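Local coordinates for peptidyl-lys metalloendopeptidase (Grifola frondosa, PDB 1G12), which cleaves proteins and peptides on the amino side of lysine residues, as a zinc-dependent endopeptidase of the aspzincin group, at residues G4-S7 / S8-S11. Sequence-based numbering, arbitrary orientation.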
loop_
_atom_site.group_PDB
_atom_site.type_symbol
_atom_site.label_atom_id
_atom_site.label_comp_id
_atom_site.label_asym_id
_atom_site.label_seq_id
_atom_site.Cartn_x
_atom_site.Cartn_y
_atom_site.Cartn_z
ATOM N N GLY A 4 -8.606 21.070 1.383
ATOM C CA GLY A 4 -8.348 21.492 0.017
ATOM C C GLY A 4 -8.817 20.510 -1.043
ATOM O O GLY A 4 -8.306 20.516 -2.163
ATOM N N CYS A 5 -9.780 19.661 -0.693
ATOM C CA CYS A 5 -10.306 18.676 -1.635
ATOM C C CYS A 5 -11.670 19.079 -2.176
ATOM O O CYS A 5 -12.577 19.402 -1.410
ATOM C CB CYS A 5 -10.415 17.300 -0.977
ATOM S SG CYS A 5 -8.858 16.689 -0.259
ATOM N N SER A 6 -11.801 19.056 -3.500
ATOM C CA SER A 6 -13.058 19.400 -4.159
ATOM C C SER A 6 -14.060 18.281 -3.908
ATOM O O SER A 6 -13.688 17.205 -3.440
ATOM C CB SER A 6 -12.842 19.563 -5.665
ATOM O OG SER A 6 -12.458 18.335 -6.262
ATOM N N SER A 7 -15.323 18.519 -4.247
ATOM C CA SER A 7 -16.362 17.515 -4.048
ATOM C C SER A 7 -16.034 16.204 -4.764
ATOM O O SER A 7 -16.174 15.128 -4.180
ATOM C CB SER A 7 -17.722 18.043 -4.507
ATOM O OG SER A 7 -17.711 18.355 -5.884
ATOM N N SER A 8 -15.566 16.297 -6.009
ATOM C CA SER A 8 -15.220 15.101 -6.778
ATOM C C SER A 8 -14.066 14.349 -6.125
ATOM O O SER A 8 -14.063 13.119 -6.084
ATOM C CB SER A 8 -14.856 15.447 -8.227
ATOM O OG SER A 8 -13.716 16.287 -8.302
ATOM N N GLU A 9 -13.100 15.093 -5.598
ATOM C CA GLU A 9 -11.948 14.479 -4.945
ATOM C C GLU A 9 -12.359 13.757 -3.665
ATOM O O GLU A 9 -11.853 12.675 -3.366
ATOM C CB GLU A 9 -10.868 15.529 -4.676
ATOM C CG GLU A 9 -10.282 16.105 -5.962
ATOM C CD GLU A 9 -9.245 17.192 -5.734
ATOM O OE1 GLU A 9 -8.262 17.234 -6.501
ATOM O OE2 GLU A 9 -9.413 18.008 -4.805
ATOM N N GLN A 10 -13.305 14.340 -2.932
ATOM C CA GLN A 10 -13.800 13.740 -1.696
ATOM C C GLN A 10 -14.518 12.430 -1.996
ATOM O O GLN A 10 -14.351 11.443 -1.280
ATOM C CB GLN A 10 -14.754 14.699 -0.979
ATOM C CG GLN A 10 -14.087 15.973 -0.495
ATOM C CD GLN A 10 -15.058 16.932 0.170
ATOM O OE1 GLN A 10 -15.993 16.517 0.855
ATOM N NE2 GLN A 10 -14.837 18.226 -0.031
ATOM N N SER A 11 -15.298 12.427 -3.075
ATOM C CA SER A 11 -16.043 11.244 -3.491
ATOM C C SER A 11 -15.093 10.129 -3.912
ATOM O O SER A 11 -15.305 8.965 -3.570
ATOM C CB SER A 11 -16.991 11.596 -4.638
ATOM O OG SER A 11 -17.902 12.606 -4.235
#
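S6 and E9 meet at the start of helix 7-33, where they hold the N-cap and N3 places of the Ser-x-x-Glu capping-box sequence. The E9 carboxylate takes the N-H of the N-cap residue: S6 N donates to E9 OE2 over 2.9 Å, almost straight at 167°, and reaches the anti side of the carboxylate somewhat out of its plane. E9 CG lies anti to its carbonyl carbon, beside the backbone N (chi1 -65°), and the chain then runs extended, which carries the carboxylate back to the backbone N of S6, with OE2 also near C5 CA. An acceptor is thereby given to an amide just ahead of the helix, and the amide dipoles of this first turn would probably favour the negative charge.

The S6 hydroxyl has two neighbours: S6 OG is hydrogen-bonded to S8 OG at 3.2 Å and packs against E9 CG at 3.1 Å. E9 also touches C75 and W101, and C5 is tied to C75 by a disulfide, so the cap lies beside the link between the chain entering the helix and the strand 72-74 region.

Backbone bonds begin the helix: Q10 N donates to S6 O at 2.9 Å, and S11 N to S7 O at 3.0 Å. Q10 extends the grip one residue further back. The Q10 chain passes S6 O, with Q10 CG 3.2 Å from that oxygen, and ends at the carbonyl of C5. There Q10 NE2 donates to C5 O over 2.9 Å; the oxygen lies within 5° of the Q10 amide plane, while the nitrogen stands above the carbonyl plane.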